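Local coordinates for general glycosylation pathway protein (PDB 3AAG) that transfers a preassembled heptasaccharide from a lipid carrier to asparagine side chains of target proteins, and is represented here by its C-terminal periplasmic domain, at residues A77-A80 with R81-E85; T152-S155 with F156-I159. All blocks are in the same frame, centred on the assembly; numbering follows the deposited sequence.

Contact 1 (A77-A80 with R81-E85); sequences ANMA and RLSVE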
ATOM      1  N   ALA A  77      -3.362   2.690 -10.055  1.00  9.63           N
ATOM      2  CA  ALA A  77      -4.389   3.567 -10.597  1.00  9.85           C
ATOM      3  C   ALA A  77      -5.294   2.799 -11.553  1.00 10.01           C
ATOM      4  O   ALA A  77      -6.516   2.934 -11.512  1.00 10.02           O
ATOM      5  CB  ALA A  77      -3.758   4.760 -11.299  1.00  9.75           C
ATOM      6  N   ASN A  78      -4.684   1.985 -12.409  1.00 10.21           N
ATOM      7  CA  ASN A  78      -5.426   1.245 -13.420  1.00 10.45           C
ATOM      8  C   ASN A  78      -6.258   0.105 -12.842  1.00 10.63           C
ATOM      9  O   ASN A  78      -7.436  -0.042 -13.173  1.00 10.63           O
ATOM     10  CB  ASN A  78      -4.483   0.726 -14.506  1.00 10.45           C
ATOM     11  CG  ASN A  78      -3.937   1.836 -15.379  1.00 10.72           C
ATOM     12  OD1 ASN A  78      -4.455   2.953 -15.376  1.00 11.16           O
ATOM     13  ND2 ASN A  78      -2.882   1.538 -16.130  1.00 10.82           N
HETATM   14  N   MSE A  79      -5.644  -0.701 -11.980  1.00 10.85           N
HETATM   15  CA  MSE A  79      -6.357  -1.792 -11.320  1.00 11.11           C
HETATM   16  C   MSE A  79      -7.540  -1.266 -10.518  1.00 10.72           C
HETATM   17  O   MSE A  79      -8.633  -1.830 -10.561  1.00 10.63           O
HETATM   18  CB  MSE A  79      -5.415  -2.579 -10.409  1.00 11.51           C
HETATM   19  CG  MSE A  79      -4.978  -3.916 -10.979  1.00 13.50           C
HETATM   20 SE   MSE A  79      -6.490  -5.067 -11.416  1.00 18.66          SE
HETATM   21  CE  MSE A  79      -7.865  -3.694 -11.589  1.00 17.05           C
ATOM     22  N   ALA A  80      -7.315  -0.180  -9.787  1.00 10.44           N
ATOM     23  CA  ALA A  80      -8.385   0.464  -9.043  1.00 10.17           C
ATOM     24  C   ALA A  80      -9.612   0.608  -9.933  1.00  9.99           C
ATOM     25  O   ALA A  80     -10.714   0.204  -9.559  1.00 10.01           O
ATOM     26  CB  ALA A  80      -7.930   1.825  -8.529  1.00 10.12           C
ATOM     27  N   ARG A  81      -9.411   1.175 -11.118  1.00  9.66           N
ATOM     28  CA  ARG A  81     -10.501   1.380 -12.060  1.00  9.43           C
ATOM     29  C   ARG A  81     -11.044   0.058 -12.588  1.00  9.52           C
ATOM     30  O   ARG A  81     -12.256  -0.141 -12.655  1.00  9.66           O
ATOM     31  CB  ARG A  81     -10.049   2.260 -13.224  1.00  9.36           C
ATOM     32  CG  ARG A  81     -11.148   2.565 -14.223  1.00  8.73           C
ATOM     33  CD  ARG A  81     -12.430   2.974 -13.521  1.00  7.68           C
ATOM     34  NE  ARG A  81     -12.369   4.345 -13.026  1.00  7.10           N
ATOM     35  CZ  ARG A  81     -13.365   4.953 -12.389  1.00  7.29           C
ATOM     36  NH1 ARG A  81     -14.505   4.311 -12.169  1.00  7.46           N
ATOM     37  NH2 ARG A  81     -13.224   6.202 -11.972  1.00  7.29           N
ATOM     38  N   LEU A  82     -10.145  -0.846 -12.962  1.00  9.47           N
ATOM     39  CA  LEU A  82     -10.554  -2.118 -13.544  1.00  9.45           C
ATOM     40  C   LEU A  82     -11.323  -2.974 -12.544  1.00  9.53           C
ATOM     41  O   LEU A  82     -12.432  -3.424 -12.826  1.00  9.55           O
ATOM     42  CB  LEU A  82      -9.345  -2.883 -14.084  1.00  9.47           C
ATOM     43  CG  LEU A  82      -8.684  -2.315 -15.344  1.00  9.38           C
ATOM     44  CD1 LEU A  82      -7.776  -3.352 -15.988  1.00  9.15           C
ATOM     45  CD2 LEU A  82      -9.732  -1.830 -16.335  1.00  8.87           C
ATOM     46  N   SER A  83     -10.733  -3.194 -11.373  1.00  9.62           N
ATOM     47  CA  SER A  83     -11.338  -4.073 -10.380  1.00  9.83           C
ATOM     48  C   SER A  83     -12.704  -3.557  -9.936  1.00 10.03           C
ATOM     49  O   SER A  83     -13.655  -4.328  -9.798  1.00  9.94           O
ATOM     50  CB  SER A  83     -10.414  -4.236  -9.174  1.00  9.76           C
ATOM     51  OG  SER A  83     -10.264  -3.009  -8.483  1.00 10.20           O
ATOM     52  N   VAL A  84     -12.797  -2.249  -9.717  1.00 10.33           N
ATOM     53  CA  VAL A  84     -14.058  -1.630  -9.332  1.00 10.65           C
ATOM     54  C   VAL A  84     -15.112  -1.812 -10.415  1.00 11.10           C
ATOM     55  O   VAL A  84     -16.246  -2.195 -10.133  1.00 11.06           O
ATOM     56  CB  VAL A  84     -13.888  -0.130  -9.055  1.00 10.60           C
ATOM     57  CG1 VAL A  84     -15.246   0.547  -8.968  1.00 10.36           C
ATOM     58  CG2 VAL A  84     -13.095   0.087  -7.779  1.00 10.74           C
ATOM     59  N   GLU A  85     -14.733  -1.537 -11.658  1.00 11.70           N
ATOM     60  CA  GLU A  85     -15.683  -1.566 -12.762  1.00 12.37           C
ATOM     61  C   GLU A  85     -16.155  -2.986 -13.059  1.00 13.02           C
ATOM     62  O   GLU A  85     -17.304  -3.198 -13.452  1.00 13.08           O
ATOM     63  CB  GLU A  85     -15.079  -0.930 -14.015  1.00 12.25           C
ATOM     64  CG  GLU A  85     -14.858   0.575 -13.907  1.00 11.92           C
ATOM     65  CD  GLU A  85     -16.120   1.334 -13.542  1.00 11.32           C
ATOM     66  OE1 GLU A  85     -17.200   0.709 -13.474  1.00 11.45           O
ATOM     67  OE2 GLU A  85     -16.033   2.560 -13.320  1.00 10.73           O
TER
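With chi1 at 66°, Ser83 holds OG between its own backbone N and carbonyl carbon, which turns the hydroxyl back along the helix to Met79 O, 2.9 Å from Ser83 OG. The same oxygen receives the amide of Ser83, with N 2.6 Å from Met79 O and an N-H...O angle of 166°. Two donors of one residue thus grip a single carbonyl. The amide comes nearly end-on to the C=O bond, whereas the hydroxyl sits above the carbonyl plane. This is a common way for a serine within a helix to satisfy its hydroxyl. The i to i+4 pattern continues on both sides: Leu82 N lies 2.8 Å from Asn78 O, and Val84 N lies 3.2 Å from Ala80 O. Elsewhere on this helix, Arg81 leaves the backbone with CG anti to N (chi1 -178°) and then bends, bringing NH1 to Glu85 OE2 in a salt bridge whose hydrogen-bond geometry is weak. Arg81 is also bound through NH1 to Arg136 O and through NH2 to Ile291 O. Glu85 OE2 takes the amide of Thr135, a residue of the bound calcium site. Both segments belong to helix 73-87 of the core domain, and their residues are buried. Met79 and Ser83 meet Phe64 of helix 63-67, while Val84 packs on Tyr31, Val33 and Ile138 of the two parallel strands 31-33 and 138-140.

Contact 2 (T152-S155 with F156-I159); sequences TVAS and FSFI
Thr152 and Phe156 run side by side and point the same way. The methyl CG2 of Thr152 lies in the plane of the Phe156 ring, at its edge, 3.8 Å from Phe156 CE1. Thr152 O also approaches that edge. Thr152 O accepts a hydrogen bond from Ser155 OG as well, 3.0 Å away. Phe158 likewise turns an edge to the helix: Ala154 O lies in the plane of its ring. The ring of Phe158 also meets that of Phe170, with the two planes at about 25°. The backbone here is joined by i to i+3 bonds. Phe156 N lies 3.2 Å from Val153 O, and Ser157 N lies 2.9 Å from Ala154 O. Residues Ser155 to Phe158 form a type I beta turn, with a weak bond from Phe158 N to Ser155 O. Thr152 and Val153 belong to the MI motif, assigned by similarity, which in this family helps define the pocket for the +2 Ser/Thr of the acceptor sequon. Val153 touches Trp35 of the WWDYG motif, and its carbonyl also binds Ser66 OG. At chi1 59°, Ser157 OG lies between its backbone N and carbonyl carbon and points to Ala154 O, but that bond is doubtfully short. Phe156 and Ser157 pack against Ser66 of helix 63-67.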
ATOM      1  N   THR A 152       1.491  -8.721   4.998  1.00  9.16           N
ATOM      2  CA  THR A 152       0.419  -9.643   4.657  1.00  9.34           C
ATOM      3  C   THR A 152      -0.431  -9.099   3.519  1.00  9.61           C
ATOM      4  O   THR A 152      -0.889  -9.853   2.661  1.00  9.72           O
ATOM      5  CB  THR A 152      -0.486  -9.928   5.866  1.00  9.33           C
ATOM      6  OG1 THR A 152       0.212 -10.760   6.800  1.00  9.34           O
ATOM      7  CG2 THR A 152      -1.758 -10.631   5.422  1.00  9.23           C
ATOM      8  N   VAL A 153      -0.639  -7.787   3.511  1.00  9.90           N
ATOM      9  CA  VAL A 153      -1.396  -7.146   2.444  1.00 10.22           C
ATOM     10  C   VAL A 153      -0.762  -7.432   1.086  1.00 10.58           C
ATOM     11  O   VAL A 153      -1.425  -7.914   0.168  1.00 10.55           O
ATOM     12  CB  VAL A 153      -1.501  -5.625   2.654  1.00 10.10           C
ATOM     13  CG1 VAL A 153      -2.135  -4.963   1.440  1.00 10.01           C
ATOM     14  CG2 VAL A 153      -2.300  -5.322   3.907  1.00 10.03           C
ATOM     15  N   ALA A 154       0.529  -7.138   0.969  1.00 11.11           N
ATOM     16  CA  ALA A 154       1.231  -7.247  -0.304  1.00 11.71           C
ATOM     17  C   ALA A 154       1.361  -8.694  -0.769  1.00 12.12           C
ATOM     18  O   ALA A 154       1.449  -8.962  -1.966  1.00 12.15           O
ATOM     19  CB  ALA A 154       2.602  -6.598  -0.211  1.00 11.71           C
ATOM     20  N   SER A 155       1.380  -9.624   0.180  1.00 12.68           N
ATOM     21  CA  SER A 155       1.512 -11.037  -0.151  1.00 13.24           C
ATOM     22  C   SER A 155       0.404 -11.482  -1.104  1.00 13.75           C
ATOM     23  O   SER A 155       0.580 -12.419  -1.882  1.00 13.92           O
ATOM     24  CB  SER A 155       1.511 -11.895   1.119  1.00 13.17           C
ATOM     25  OG  SER A 155       0.204 -12.324   1.456  1.00 13.04           O
ATOM     26  N   PHE A 156      -0.733 -10.800  -1.049  1.00 14.37           N
ATOM     27  CA  PHE A 156      -1.893 -11.202  -1.835  1.00 15.01           C
ATOM     28  C   PHE A 156      -1.869 -10.632  -3.249  1.00 15.66           C
ATOM     29  O   PHE A 156      -2.693 -10.998  -4.086  1.00 15.75           O
ATOM     30  CB  PHE A 156      -3.189 -10.812  -1.125  1.00 14.79           C
ATOM     31  CG  PHE A 156      -3.535 -11.703   0.030  1.00 14.46           C
ATOM     32  CD1 PHE A 156      -3.161 -11.364   1.319  1.00 14.16           C
ATOM     33  CD2 PHE A 156      -4.228 -12.886  -0.174  1.00 14.03           C
ATOM     34  CE1 PHE A 156      -3.476 -12.184   2.385  1.00 14.06           C
ATOM     35  CE2 PHE A 156      -4.546 -13.711   0.886  1.00 13.76           C
ATOM     36  CZ  PHE A 156      -4.170 -13.360   2.168  1.00 14.02           C
ATOM     37  N   SER A 157      -0.924  -9.734  -3.512  1.00 16.46           N
ATOM     38  CA  SER A 157      -0.732  -9.220  -4.861  1.00 17.35           C
ATOM     39  C   SER A 157       0.133 -10.169  -5.679  1.00 17.90           C
ATOM     40  O   SER A 157       0.370  -9.943  -6.866  1.00 18.02           O
ATOM     41  CB  SER A 157      -0.120  -7.817  -4.830  1.00 17.33           C
ATOM     42  OG  SER A 157       1.126  -7.814  -4.155  1.00 17.90           O
ATOM     43  N   PHE A 158       0.598 -11.238  -5.037  1.00 18.61           N
ATOM     44  CA  PHE A 158       1.280 -12.324  -5.738  1.00 19.28           C
ATOM     45  C   PHE A 158       0.341 -13.498  -6.005  1.00 19.66           C
ATOM     46  O   PHE A 158      -0.274 -14.038  -5.084  1.00 19.77           O
ATOM     47  CB  PHE A 158       2.489 -12.805  -4.935  1.00 19.23           C
ATOM     48  CG  PHE A 158       3.528 -11.746  -4.709  1.00 19.55           C
ATOM     49  CD1 PHE A 158       3.249 -10.639  -3.923  1.00 19.96           C
ATOM     50  CD2 PHE A 158       4.785 -11.858  -5.280  1.00 19.63           C
ATOM     51  CE1 PHE A 158       4.207  -9.662  -3.710  1.00 20.06           C
ATOM     52  CE2 PHE A 158       5.746 -10.886  -5.073  1.00 19.83           C
ATOM     53  CZ  PHE A 158       5.455  -9.786  -4.287  1.00 20.03           C
ATOM     54  N   ILE A 159       0.240 -13.897  -7.268  1.00 20.14           N
ATOM     55  CA  ILE A 159      -0.517 -15.089  -7.632  1.00 20.59           C
ATOM     56  C   ILE A 159       0.103 -16.345  -7.024  1.00 20.90           C
ATOM     57  O   ILE A 159       1.279 -16.641  -7.245  1.00 20.95           O
ATOM     58  CB  ILE A 159      -0.611 -15.254  -9.162  1.00 20.58           C
ATOM     59  CG1 ILE A 159      -1.421 -14.108  -9.772  1.00 20.53           C
ATOM     60  CG2 ILE A 159      -1.228 -16.600  -9.517  1.00 20.54           C
ATOM     61  CD1 ILE A 159      -2.874 -14.094  -9.349  1.00 20.47           C
TER

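Overall arrangement
Contacts 1 and 2 are both local and both lie in the core domain, yet they do not touch: their centres are about 17 Å apart and their nearest atoms about 9 Å. Contact 1 is wholly buried in mid-helix, whereas contact 2 is only partly buried, where a helix gives way to a loop. Helix 63-67 packs against both. In each, a serine hydroxyl and amide turn to one carbonyl oxygen, four residues back in 77-85 but three back in 152-159, where the hydroxyl bond is doubtful. Their other chemistry differs. Residues 77-85 carry a buried salt bridge linked to the calcium site, while residues 152-159 set aromatic edges against carbonyls beside the likely sequon pocket.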